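Local structure of lombricine kinase (Urechis caupo, 3JPZ) at residues Gln31-Lys36 with Lys73-Ala78; Leu61-Gly64 with Ser68-Val71; Asn172-Asp177 with Ile204-Glu209; Phe212-Asn217 with Asn245-Gln250. The protein catalyses the reversible transfer of a phosphoryl group between ATP and the guanidino group of lombricine, as a member of the phosphagen kinase family. All coordinates share one frame; numbering follows the deposited sequence.

Contact 1: Gln31-Lys36 with Lys73-Ala78; sequences QRLFGK and KELFDA
In the small, helical N-terminal domain of the phosphagen kinases, Arg32 at the end of helix 27-33 meets Glu74 at the start of helix 73-83 in a bidentate salt bridge. The grip is side-on, with one guanidinium nitrogen for each carboxylate oxygen. Arg32 NE gives the straighter bond, 2.9 Å to Glu74 OE2 with an N-H...O angle of 166°; the oxygen lies almost in the guanidinium plane and is met at its syn lone pair. Arg32 NH2 is 3.2 Å from Glu74 OE1 and less well aligned, in keeping with the 38° between the guanidinium and carboxylate planes. A bend of the arginine at chi3 (-75°) turns its NE edge to the glutamate, whose chain beyond CG runs straight out from its helix.

Beside the ion pair, Leu33 CD1 packs 3.9 Å from Leu75 CB. Leu33 CD2 flanks the carboxylate oxygen that Arg32 NE holds, 3.9 Å from Glu74 OE2, so that Leu33 touches both Glu74 and Leu75. Met29 and helix 44-53 continue the apolar core. Past Leu33 the chain leaves the helix in a type II beta turn, closed by Lys36 N to Leu33 O at 3.1 Å. Within helix 73-83 a second charge pair spans one turn: Lys73 NZ reaches Asp77 OD2 at 2.7 Å, while Asp77 OD1 holds Arg263.

Contact 2: Leu61-Gly64 with Ser68-Val71; sequences LIAG and SYEV
Ala63 and Ser68 face each other across a tight loop-to-helix junction in the helical N-terminal domain, where the chain passes from an extended segment into the short helix 68-71. Only three residues separate Gly64 from Ser68, and the alpha carbons of Ala63 and Ser68 come within 5.3 Å.

Apolar packing carries most of the contact. The methyl of Ala63 meets two side chains at once: its CB lies 3.5 Å from Ser68 CB and 3.7 Å from Tyr69 CE2. It approaches the tyrosine ring obliquely, near the CD2-CE2 side. With its CG beside its own backbone N (chi1 -74°), Tyr69 brings the CE2 side of the ring to the alanine methyl, and the ring also meets Phe76 of the following helix at about 55° between planes. All four touching residues are buried. On the loop side Ala63 brings no more than a methyl to the serine, consistent with the close approach of the two backbones.

The polar interactions are fewer. Ser68 OG accepts a weak, bent bond from the backbone of the loop; its stronger partner is Asp65 OD1, within the connection between the two segments, so the hydroxyl links the helix start to the loop at two points. The phenol end of Tyr69 is satisfied farther off, by the carbonyl of Cys268, while the backbone of Ala63 pairs with Ala269; the junction is thus tied to the loop around 268-269. In the weak bond to the serine, Gly64 N stands 3.1 Å from Ser68 OG at an N-H...O angle of 127°.

Contact 3: Asn172-Asp177 with Ile204-Glu209; sequences NQLIAD and IWHNNE
The imidazole of His206 is the flat group of this contact, and Leu174 touches it from the neighbouring helix: Leu174 CD2 comes obliquely to within 4.1 Å of His206 CD2. At the ring edge, ND1 donates to the carbonyl of the next residue, Asn207 O, at 2.6 Å; that oxygen lies near the ring plane. NE2 meets a water at 3.0 Å, and the same water donates to Asp177 OD2 at 3.2 Å. The bond to Asn207 O and the water together would restrain the ring's rotation. Asp177 OD2 lies 4.6 Å from His206 NE2 with the water between, and Asp177 OD1 pairs with Lys210. Phe179 meets the same ring at about 55° between planes. On the far side of the strand, one face of the Trp205 indole carries Asn207 N, 3.5 Å above the plane.

Two residues before the histidine, at Ile204, the contact is purely apolar. Leu174 and Ile204 reach toward each other tip to tip, with Leu174 CD1 and Ile204 CD1 3.8 Å apart, and the other leucine branch, CD2, lies beside Ile204 CG2. The isoleucine sets CG1 beside its backbone N (chi1 -59°), which directs CD1 at the helix. Since Ile204 and His206 alternate with Trp205, they present one side of the strand to helix 168-176. This is helix-on-sheet packing near one edge of the large antiparallel sheet of the phosphagen kinase catalytic domain, one strand in from 158-162, with the side chain of Leu174 about 8 Å from that of His178, predicted to bind ATP.

Contact 4: Phe212-Asn217 with Asn245-Gln250; sequences FLIWIN and NAIAEQ
Ile247 of helix 233-252 points its delta methyl at Phe212 and Ile214 of strand 212-216, and these three buried side chains make the whole contact. Along the helix, Asn245 comes first; its side chain touches Leu98, not the strand, and its carbonyl receives Glu249 N at 3.0 Å, part of the regular helical bonding. Ala246 follows, its carbonyl accepting Gln250 N at 3.1 Å.

Next comes Ile247, which does the touching. Its CG1 lies beside the backbone N (chi1 -71°) and the chain then extends (chi2 168°), projecting CD1 far enough to bridge alpha carbons that are 10.7 Å apart at Ile214. Ile247 CD1 sits at the edge of the Phe212 ring, in its plane, 4.0 Å from Phe212 CE2. The same methyl meets Ile214 CD1 tip to tip at 4.1 Å, and Tyr258 adds a further neighbour to Ile247. One turn later, Gln250 turns instead to Ala148 of helix 135-149, the helix that also covers Ile214 and Ile216.

Phe212 and Ile214, alternate residues of the strand, thus offer a ring edge and a methyl to a single methyl from the helix. With only carbon atoms meeting, the contact is dispersive and hydrophobic: it has no bond direction to satisfy, and its specificity rests on the shape and reach of the three side chains.

How the contacts relate
The four contacts divide between the two domains of the kinase. Contacts 1 and 2 lie in the helical N-terminal domain with centres 9 Å apart; contact 2 is nested within the chain loop that contact 1 closes, and the two touch through Phe76 on Leu61 and through Lys36 NZ with Val71 O. Contacts 3 and 4 follow in series in the catalytic domain, 15 Å apart between centres, on adjacent antiparallel strands 203-207 and 212-216, paired by backbone hydrogen bonds such as Trp205 with Ile214. Contacts 1 and 3 are about 41 Å apart between centres, on opposite sides of the chain's centre. Each pair is internal to its own domain, while Arg263, Cys268 and Ala269 link the first pair to the catalytic part.

Contact 1: Gln31-Lys36 with Lys73-Ala78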
loop_
_atom_site.group_PDB
_atom_site.type_symbol
_atom_site.label_atom_id
_atom_site.label_comp_id
_atom_site.label_asym_id
_atom_site.label_seq_id
_atom_site.Cartn_x
_atom_site.Cartn_y
_atom_site.Cartn_z
ATOM N N GLN A 31 -3.344 -10.118 -23.192
ATOM C CA GLN A 31 -2.203 -10.607 -23.948
ATOM C C GLN A 31 -1.706 -9.529 -24.907
ATOM O O GLN A 31 -0.504 -9.327 -25.064
ATOM C CB GLN A 31 -2.602 -11.868 -24.717
ATOM C CG GLN A 31 -1.443 -12.707 -25.231
ATOM C CD GLN A 31 -1.916 -14.013 -25.847
ATOM O OE1 GLN A 31 -2.921 -14.048 -26.556
ATOM N NE2 GLN A 31 -1.194 -15.093 -25.576
ATOM N N ARG A 32 -2.642 -8.833 -25.537
ATOM C CA ARG A 32 -2.305 -7.757 -26.458
ATOM C C ARG A 32 -1.539 -6.654 -25.754
ATOM O O ARG A 32 -0.589 -6.097 -26.303
ATOM C CB ARG A 32 -3.572 -7.159 -27.056
ATOM C CG ARG A 32 -4.202 -7.986 -28.151
ATOM C CD ARG A 32 -5.231 -7.172 -28.926
ATOM N NE ARG A 32 -6.464 -6.996 -28.166
ATOM C CZ ARG A 32 -7.427 -7.905 -28.073
ATOM N NH1 ARG A 32 -7.312 -9.065 -28.697
ATOM N NH2 ARG A 32 -8.514 -7.651 -27.358
ATOM N N LEU A 33 -1.966 -6.347 -24.534
ATOM C CA LEU A 33 -1.446 -5.208 -23.791
ATOM C C LEU A 33 -0.222 -5.583 -22.977
ATOM O O LEU A 33 0.563 -4.720 -22.583
ATOM C CB LEU A 33 -2.544 -4.652 -22.878
ATOM C CG LEU A 33 -3.783 -4.287 -23.687
ATOM C CD1 LEU A 33 -4.976 -3.956 -22.792
ATOM C CD2 LEU A 33 -3.451 -3.124 -24.595
ATOM N N PHE A 34 -0.057 -6.878 -22.738
ATOM C CA PHE A 34 1.083 -7.378 -21.978
ATOM C C PHE A 34 2.347 -7.172 -22.804
ATOM O O PHE A 34 2.394 -7.538 -23.972
ATOM C CB PHE A 34 0.888 -8.861 -21.656
ATOM C CG PHE A 34 1.781 -9.367 -20.564
ATOM C CD1 PHE A 34 1.397 -9.271 -19.242
ATOM C CD2 PHE A 34 3.002 -9.945 -20.857
ATOM C CE1 PHE A 34 2.213 -9.731 -18.236
ATOM C CE2 PHE A 34 3.819 -10.413 -19.852
ATOM C CZ PHE A 34 3.425 -10.302 -18.543
ATOM N N GLY A 35 3.361 -6.562 -22.207
ATOM C CA GLY A 35 4.593 -6.288 -22.929
ATOM C C GLY A 35 4.623 -4.891 -23.522
ATOM O O GLY A 35 5.658 -4.433 -24.006
ATOM N N LYS A 36 3.480 -4.212 -23.493
ATOM C CA LYS A 36 3.429 -2.814 -23.894
ATOM C C LYS A 36 3.871 -1.927 -22.737
ATOM O O LYS A 36 3.706 -2.269 -21.563
ATOM C CB LYS A 36 2.025 -2.413 -24.344
ATOM C CG LYS A 36 1.418 -3.318 -25.395
ATOM C CD LYS A 36 0.254 -2.642 -26.098
ATOM C CE LYS A 36 0.747 -1.572 -27.064
ATOM N NZ LYS A 36 -0.353 -0.714 -27.575
ATOM N N LYS A 73 -5.172 1.993 -24.683
ATOM C CA LYS A 73 -6.395 2.627 -25.154
ATOM C C LYS A 73 -7.608 1.713 -25.095
ATOM O O LYS A 73 -8.681 2.130 -24.669
ATOM C CB LYS A 73 -6.209 3.129 -26.584
ATOM C CG LYS A 73 -7.380 3.935 -27.113
ATOM C CD LYS A 73 -7.021 4.641 -28.404
ATOM C CE LYS A 73 -7.795 5.940 -28.555
ATOM N NZ LYS A 73 -9.229 5.771 -28.208
ATOM N N GLU A 74 -7.448 0.469 -25.523
ATOM C CA GLU A 74 -8.598 -0.414 -25.658
ATOM C C GLU A 74 -9.149 -0.822 -24.297
ATOM O O GLU A 74 -10.321 -1.185 -24.180
ATOM C CB GLU A 74 -8.235 -1.650 -26.475
ATOM C CG GLU A 74 -7.692 -2.812 -25.671
ATOM C CD GLU A 74 -7.549 -4.056 -26.517
ATOM O OE1 GLU A 74 -8.565 -4.511 -27.083
ATOM O OE2 GLU A 74 -6.417 -4.564 -26.627
ATOM N N LEU A 75 -8.305 -0.754 -23.272
ATOM C CA LEU A 75 -8.736 -1.074 -21.921
ATOM C C LEU A 75 -9.397 0.130 -21.268
ATOM O O LEU A 75 -10.457 0.017 -20.644
ATOM C CB LEU A 75 -7.554 -1.562 -21.075
ATOM C CG LEU A 75 -7.881 -1.923 -19.626
ATOM C CD1 LEU A 75 -9.126 -2.807 -19.526
ATOM C CD2 LEU A 75 -6.686 -2.595 -18.976
ATOM N N PHE A 76 -8.767 1.290 -21.398
ATOM C CA PHE A 76 -9.359 2.501 -20.871
ATOM C C PHE A 76 -10.665 2.790 -21.577
ATOM O O PHE A 76 -11.632 3.179 -20.946
ATOM C CB PHE A 76 -8.402 3.680 -20.995
ATOM C CG PHE A 76 -7.331 3.676 -19.957
ATOM C CD1 PHE A 76 -7.478 4.407 -18.790
ATOM C CD2 PHE A 76 -6.201 2.905 -20.120
ATOM C CE1 PHE A 76 -6.506 4.391 -17.836
ATOM C CE2 PHE A 76 -5.228 2.881 -19.155
ATOM C CZ PHE A 76 -5.377 3.619 -18.016
ATOM N N ASP A 77 -10.711 2.568 -22.881
ATOM C CA ASP A 77 -11.908 2.922 -23.630
ATOM C C ASP A 77 -13.093 2.069 -23.182
ATOM O O ASP A 77 -14.206 2.563 -23.048
ATOM C CB ASP A 77 -11.669 2.800 -25.128
ATOM C CG ASP A 77 -10.976 4.020 -25.703
ATOM O OD1 ASP A 77 -10.469 4.845 -24.916
ATOM O OD2 ASP A 77 -10.951 4.158 -26.942
ATOM N N ALA A 78 -12.855 0.791 -22.926
ATOM C CA ALA A 78 -13.944 -0.082 -22.512
ATOM C C ALA A 78 -14.439 0.314 -21.126
ATOM O O ALA A 78 -15.641 0.331 -20.856
ATOM C CB ALA A 78 -13.498 -1.528 -22.524
#

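Contact 2: Leu61-Gly64 with Ser68-Val71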
loop_
_atom_site.group_PDB
_atom_site.type_symbol
_atom_site.label_atom_id
_atom_site.label_comp_id
_atom_site.label_asym_id
_atom_site.label_seq_id
_atom_site.Cartn_x
_atom_site.Cartn_y
_atom_site.Cartn_z
ATOM N N LEU A 61 -9.125 0.606 -12.612
ATOM C CA LEU A 61 -8.206 1.042 -13.657
ATOM C C LEU A 61 -7.666 2.423 -13.336
ATOM O O LEU A 61 -8.415 3.318 -12.973
ATOM C CB LEU A 61 -8.911 1.068 -15.012
ATOM C CG LEU A 61 -8.047 1.498 -16.195
ATOM C CD1 LEU A 61 -6.934 0.486 -16.414
ATOM C CD2 LEU A 61 -8.886 1.662 -17.454
ATOM N N ILE A 62 -6.361 2.608 -13.488
ATOM C CA ILE A 62 -5.764 3.904 -13.218
ATOM C C ILE A 62 -4.567 4.156 -14.131
ATOM O O ILE A 62 -3.778 3.261 -14.405
ATOM C CB ILE A 62 -5.352 4.022 -11.742
ATOM C CG1 ILE A 62 -4.887 5.447 -11.436
ATOM C CG2 ILE A 62 -4.277 2.997 -11.415
ATOM C CD1 ILE A 62 -4.909 5.802 -9.966
ATOM N N ALA A 63 -4.461 5.378 -14.633
ATOM C CA ALA A 63 -3.364 5.734 -15.516
ATOM C C ALA A 63 -2.126 6.012 -14.700
ATOM O O ALA A 63 -2.175 6.723 -13.696
ATOM C CB ALA A 63 -3.735 6.956 -16.361
ATOM N N GLY A 64 -1.013 5.430 -15.118
ATOM C CA GLY A 64 0.267 5.801 -14.555
ATOM C C GLY A 64 0.723 7.123 -15.143
ATOM O O GLY A 64 1.513 7.851 -14.541
ATOM N N SER A 68 -0.898 6.512 -20.841
ATOM C CA SER A 68 -1.650 5.319 -20.479
ATOM C C SER A 68 -2.934 5.182 -21.282
ATOM O O SER A 68 -3.307 4.085 -21.677
ATOM C CB SER A 68 -1.987 5.339 -18.993
ATOM O OG SER A 68 -0.843 5.055 -18.215
ATOM N N TYR A 69 -3.615 6.291 -21.523
ATOM C CA TYR A 69 -4.895 6.248 -22.230
ATOM C C TYR A 69 -4.764 5.785 -23.681
ATOM O O TYR A 69 -5.691 5.214 -24.243
ATOM C CB TYR A 69 -5.584 7.611 -22.145
ATOM C CG TYR A 69 -6.158 7.881 -20.773
ATOM C CD1 TYR A 69 -7.406 7.389 -20.419
ATOM C CD2 TYR A 69 -5.448 8.598 -19.826
ATOM C CE1 TYR A 69 -7.934 7.620 -19.170
ATOM C CE2 TYR A 69 -5.969 8.837 -18.577
ATOM C CZ TYR A 69 -7.219 8.344 -18.255
ATOM O OH TYR A 69 -7.763 8.565 -17.010
ATOM N N GLU A 70 -3.613 6.011 -24.296
ATOM C CA GLU A 70 -3.443 5.575 -25.671
ATOM C C GLU A 70 -2.774 4.197 -25.763
ATOM O O GLU A 70 -3.242 3.343 -26.500
ATOM C CB GLU A 70 -2.694 6.623 -26.495
ATOM C CG GLU A 70 -1.415 7.122 -25.873
ATOM C CD GLU A 70 -0.502 7.786 -26.886
ATOM O OE1 GLU A 70 -1.012 8.531 -27.750
ATOM O OE2 GLU A 70 0.726 7.560 -26.818
ATOM N N VAL A 71 -1.704 3.968 -25.008
ATOM C CA VAL A 71 -0.995 2.691 -25.080
ATOM C C VAL A 71 -1.902 1.538 -24.652
ATOM O O VAL A 71 -1.872 0.459 -25.242
ATOM C CB VAL A 71 0.289 2.702 -24.228
ATOM C CG1 VAL A 71 0.858 1.292 -24.084
ATOM C CG2 VAL A 71 1.312 3.623 -24.851
#

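Contact 3: Asn172-Asp177 with Ile204-Glu209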
loop_
_atom_site.group_PDB
_atom_site.type_symbol
_atom_site.label_atom_id
_atom_site.label_comp_id
_atom_site.label_asym_id
_atom_site.label_seq_id
_atom_site.Cartn_x
_atom_site.Cartn_y
_atom_site.Cartn_z
ATOM N N ASN A 172 -3.717 22.927 12.163
ATOM C CA ASN A 172 -4.901 23.160 12.975
ATOM C C ASN A 172 -5.825 24.167 12.306
ATOM O O ASN A 172 -7.042 23.994 12.302
ATOM C CB ASN A 172 -4.506 23.650 14.368
ATOM C CG ASN A 172 -4.095 22.517 15.289
ATOM O OD1 ASN A 172 -4.707 21.448 15.283
ATOM N ND2 ASN A 172 -3.060 22.747 16.090
ATOM N N GLN A 173 -5.241 25.216 11.738
ATOM C CA GLN A 173 -6.022 26.230 11.035
ATOM C C GLN A 173 -6.658 25.649 9.784
ATOM O O GLN A 173 -7.809 25.943 9.464
ATOM C CB GLN A 173 -5.143 27.413 10.633
ATOM C CG GLN A 173 -5.902 28.491 9.878
ATOM C CD GLN A 173 -6.926 29.193 10.749
ATOM O OE1 GLN A 173 -6.575 29.861 11.724
ATOM N NE2 GLN A 173 -8.201 29.048 10.403
ATOM N N LEU A 174 -5.889 24.838 9.067
ATOM C CA LEU A 174 -6.350 24.275 7.811
ATOM C C LEU A 174 -7.503 23.318 8.053
ATOM O O LEU A 174 -8.390 23.202 7.227
ATOM C CB LEU A 174 -5.201 23.587 7.073
ATOM C CG LEU A 174 -4.198 24.579 6.469
ATOM C CD1 LEU A 174 -2.917 23.896 6.004
ATOM C CD2 LEU A 174 -4.849 25.338 5.325
ATOM N N ILE A 175 -7.505 22.650 9.199
ATOM C CA ILE A 175 -8.623 21.789 9.557
ATOM C C ILE A 175 -9.883 22.616 9.763
ATOM O O ILE A 175 -10.977 22.199 9.391
ATOM C CB ILE A 175 -8.328 20.971 10.832
ATOM C CG1 ILE A 175 -7.506 19.729 10.479
ATOM C CG2 ILE A 175 -9.624 20.556 11.514
ATOM C CD1 ILE A 175 -7.417 18.712 11.594
ATOM N N ALA A 176 -9.718 23.790 10.358
ATOM C CA ALA A 176 -10.839 24.681 10.640
ATOM C C ALA A 176 -11.448 25.221 9.348
ATOM O O ALA A 176 -12.663 25.389 9.242
ATOM C CB ALA A 176 -10.373 25.824 11.515
ATOM N N ASP A 177 -10.586 25.488 8.372
ATOM C CA ASP A 177 -11.007 25.911 7.042
ATOM C C ASP A 177 -11.516 24.738 6.213
ATOM O O ASP A 177 -11.965 24.920 5.080
ATOM C CB ASP A 177 -9.827 26.545 6.303
ATOM C CG ASP A 177 -9.288 27.770 7.004
ATOM O OD1 ASP A 177 -10.096 28.511 7.602
ATOM O OD2 ASP A 177 -8.060 27.991 6.947
ATOM N N ILE A 204 -0.863 22.422 0.400
ATOM C CA ILE A 204 -2.124 23.119 0.320
ATOM C C ILE A 204 -1.842 24.584 0.067
ATOM O O ILE A 204 -1.128 25.224 0.833
ATOM C CB ILE A 204 -2.896 22.994 1.635
ATOM C CG1 ILE A 204 -3.153 21.519 1.961
ATOM C CG2 ILE A 204 -4.192 23.781 1.554
ATOM C CD1 ILE A 204 -3.595 21.275 3.392
ATOM N N TRP A 205 -2.391 25.108 -1.019
ATOM C CA TRP A 205 -2.330 26.528 -1.309
ATOM C C TRP A 205 -3.743 27.064 -1.235
ATOM O O TRP A 205 -4.698 26.342 -1.507
ATOM C CB TRP A 205 -1.767 26.761 -2.707
ATOM C CG TRP A 205 -1.633 28.209 -3.098
ATOM C CD1 TRP A 205 -0.507 28.978 -3.010
ATOM C CD2 TRP A 205 -2.649 29.053 -3.657
ATOM N NE1 TRP A 205 -0.761 30.245 -3.472
ATOM C CE2 TRP A 205 -2.067 30.317 -3.877
ATOM C CE3 TRP A 205 -3.994 28.862 -3.992
ATOM C CZ2 TRP A 205 -2.782 31.382 -4.407
ATOM C CZ3 TRP A 205 -4.698 29.920 -4.519
ATOM C CH2 TRP A 205 -4.094 31.165 -4.722
ATOM N N HIS A 206 -3.885 28.322 -0.844
ATOM C CA HIS A 206 -5.164 28.998 -0.983
ATOM C C HIS A 206 -4.969 30.496 -0.926
ATOM O O HIS A 206 -3.961 30.984 -0.413
ATOM C CB HIS A 206 -6.166 28.537 0.084
ATOM C CG HIS A 206 -5.832 28.979 1.473
ATOM N ND1 HIS A 206 -6.165 30.224 1.959
ATOM C CD2 HIS A 206 -5.215 28.332 2.490
ATOM C CE1 HIS A 206 -5.759 30.330 3.212
ATOM N NE2 HIS A 206 -5.179 29.195 3.558
ATOM N N ASN A 207 -5.940 31.223 -1.463
ATOM C CA ASN A 207 -5.908 32.671 -1.426
ATOM C C ASN A 207 -6.315 33.180 -0.054
ATOM O O ASN A 207 -6.800 32.420 0.783
ATOM C CB ASN A 207 -6.826 33.259 -2.501
ATOM C CG ASN A 207 -8.276 32.851 -2.324
ATOM O OD1 ASN A 207 -8.645 32.204 -1.341
ATOM N ND2 ASN A 207 -9.107 33.229 -3.283
ATOM N N ASN A 208 -6.124 34.474 0.161
ATOM C CA ASN A 208 -6.388 35.091 1.453
ATOM C C ASN A 208 -7.859 35.041 1.866
ATOM O O ASN A 208 -8.166 34.909 3.050
ATOM C CB ASN A 208 -5.896 36.535 1.426
ATOM C CG ASN A 208 -4.409 36.626 1.159
ATOM O OD1 ASN A 208 -3.698 35.629 1.255
ATOM N ND2 ASN A 208 -3.932 37.817 0.819
ATOM N N GLU A 209 -8.761 35.142 0.894
ATOM C CA GLU A 209 -10.194 35.148 1.187
ATOM C C GLU A 209 -10.695 33.756 1.547
ATOM O O GLU A 209 -11.783 33.608 2.107
ATOM C CB GLU A 209 -10.995 35.698 0.001
ATOM C CG GLU A 209 -10.901 37.212 -0.167
ATOM C CD GLU A 209 -11.869 37.753 -1.206
ATOM O OE1 GLU A 209 -13.095 37.556 -1.046
ATOM O OE2 GLU A 209 -11.405 38.381 -2.182
HETATM O O HOH W 1 -4.953 28.565 6.460
#

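Contact 4: Phe212-Asn217 with Asn245-Gln250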
loop_
_atom_site.group_PDB
_atom_site.type_symbol
_atom_site.label_atom_id
_atom_site.label_comp_id
_atom_site.label_asym_id
_atom_site.label_seq_id
_atom_site.Cartn_x
_atom_site.Cartn_y
_atom_site.Cartn_z
ATOM N N PHE A 212 -10.492 30.090 -2.823
ATOM C CA PHE A 212 -9.804 29.347 -3.866
ATOM C C PHE A 212 -8.727 28.504 -3.213
ATOM O O PHE A 212 -7.800 29.027 -2.598
ATOM C CB PHE A 212 -9.192 30.299 -4.895
ATOM C CG PHE A 212 -8.968 29.671 -6.240
ATOM C CD1 PHE A 212 -10.029 29.153 -6.962
ATOM C CD2 PHE A 212 -7.695 29.606 -6.784
ATOM C CE1 PHE A 212 -9.823 28.580 -8.198
ATOM C CE2 PHE A 212 -7.484 29.035 -8.019
ATOM C CZ PHE A 212 -8.546 28.520 -8.727
ATOM N N LEU A 213 -8.862 27.193 -3.356
ATOM C CA LEU A 213 -8.044 26.236 -2.627
ATOM C C LEU A 213 -7.357 25.298 -3.607
ATOM O O LEU A 213 -7.958 24.831 -4.558
ATOM C CB LEU A 213 -8.917 25.443 -1.657
ATOM C CG LEU A 213 -8.308 24.170 -1.066
ATOM C CD1 LEU A 213 -7.193 24.496 -0.069
ATOM C CD2 LEU A 213 -9.418 23.354 -0.411
ATOM N N ILE A 214 -6.089 25.020 -3.361
ATOM C CA ILE A 214 -5.290 24.231 -4.274
ATOM C C ILE A 214 -4.632 23.121 -3.474
ATOM O O ILE A 214 -3.946 23.392 -2.499
ATOM C CB ILE A 214 -4.206 25.108 -4.933
ATOM C CG1 ILE A 214 -4.852 26.210 -5.782
ATOM C CG2 ILE A 214 -3.232 24.270 -5.756
ATOM C CD1 ILE A 214 -5.607 25.711 -6.994
ATOM N N TRP A 215 -4.873 21.871 -3.850
ATOM C CA TRP A 215 -4.129 20.746 -3.277
ATOM C C TRP A 215 -3.163 20.221 -4.316
ATOM O O TRP A 215 -3.550 19.939 -5.445
ATOM C CB TRP A 215 -5.029 19.587 -2.889
ATOM C CG TRP A 215 -5.898 19.805 -1.721
ATOM C CD1 TRP A 215 -5.863 20.843 -0.848
ATOM C CD2 TRP A 215 -6.924 18.925 -1.267
ATOM N NE1 TRP A 215 -6.823 20.672 0.121
ATOM C CE2 TRP A 215 -7.485 19.497 -0.114
ATOM C CE3 TRP A 215 -7.422 17.698 -1.724
ATOM C CZ2 TRP A 215 -8.533 18.890 0.589
ATOM C CZ3 TRP A 215 -8.466 17.100 -1.025
ATOM C CH2 TRP A 215 -9.003 17.697 0.120
ATOM N N ILE A 216 -1.914 20.063 -3.925
ATOM C CA ILE A 216 -0.914 19.517 -4.820
ATOM C C ILE A 216 -0.557 18.096 -4.404
ATOM O O ILE A 216 -0.246 17.826 -3.243
ATOM C CB ILE A 216 0.344 20.405 -4.856
ATOM C CG1 ILE A 216 -0.022 21.802 -5.359
ATOM C CG2 ILE A 216 1.420 19.786 -5.748
ATOM C CD1 ILE A 216 1.143 22.745 -5.445
ATOM N N ASN A 217 -0.646 17.186 -5.365
ATOM C CA ASN A 217 -0.104 15.848 -5.231
ATOM C C ASN A 217 -0.809 15.024 -4.159
ATOM O O ASN A 217 -0.211 14.149 -3.545
ATOM C CB ASN A 217 1.419 15.913 -5.023
ATOM C CG ASN A 217 2.165 16.224 -6.322
ATOM O OD1 ASN A 217 1.749 15.801 -7.398
ATOM N ND2 ASN A 217 3.253 16.970 -6.228
ATOM N N ASN A 245 -7.460 29.337 -15.645
ATOM C CA ASN A 245 -6.815 29.946 -16.807
ATOM C C ASN A 245 -5.570 30.729 -16.409
ATOM O O ASN A 245 -4.580 30.756 -17.139
ATOM C CB ASN A 245 -7.795 30.869 -17.540
ATOM C CG ASN A 245 -8.865 30.102 -18.317
ATOM O OD1 ASN A 245 -8.707 28.924 -18.624
ATOM N ND2 ASN A 245 -9.955 30.783 -18.647
ATOM N N ALA A 246 -5.633 31.367 -15.248
ATOM C CA ALA A 246 -4.548 32.215 -14.779
ATOM C C ALA A 246 -3.345 31.369 -14.373
ATOM O O ALA A 246 -2.197 31.708 -14.654
ATOM C CB ALA A 246 -5.022 33.065 -13.614
ATOM N N ILE A 247 -3.625 30.257 -13.708
ATOM C CA ILE A 247 -2.595 29.327 -13.287
ATOM C C ILE A 247 -1.902 28.762 -14.509
ATOM O O ILE A 247 -0.681 28.601 -14.528
ATOM C CB ILE A 247 -3.219 28.172 -12.486
ATOM C CG1 ILE A 247 -3.692 28.671 -11.120
ATOM C CG2 ILE A 247 -2.226 27.026 -12.321
ATOM C CD1 ILE A 247 -4.584 27.676 -10.387
ATOM N N ALA A 248 -2.696 28.458 -15.528
ATOM C CA ALA A 248 -2.173 27.921 -16.770
ATOM C C ALA A 248 -1.263 28.946 -17.442
ATOM O O ALA A 248 -0.209 28.596 -17.960
ATOM C CB ALA A 248 -3.310 27.546 -17.702
ATOM N N GLU A 249 -1.673 30.211 -17.426
ATOM C CA GLU A 249 -0.937 31.243 -18.143
ATOM C C GLU A 249 0.444 31.384 -17.530
ATOM O O GLU A 249 1.441 31.522 -18.239
ATOM C CB GLU A 249 -1.669 32.584 -18.094
ATOM C CG GLU A 249 -1.525 33.411 -19.359
ATOM C CD GLU A 249 -1.992 34.842 -19.182
ATOM O OE1 GLU A 249 -2.752 35.114 -18.227
ATOM O OE2 GLU A 249 -1.597 35.700 -19.999
ATOM N N GLN A 250 0.499 31.346 -16.204
ATOM C CA GLN A 250 1.775 31.337 -15.506
ATOM C C GLN A 250 2.576 30.108 -15.907
ATOM O O GLN A 250 3.786 30.181 -16.112
ATOM C CB GLN A 250 1.553 31.352 -13.997
ATOM C CG GLN A 250 0.920 32.629 -13.496
ATOM C CD GLN A 250 1.700 33.867 -13.914
ATOM O OE1 GLN A 250 2.925 33.837 -14.021
ATOM N NE2 GLN A 250 0.991 34.962 -14.150
#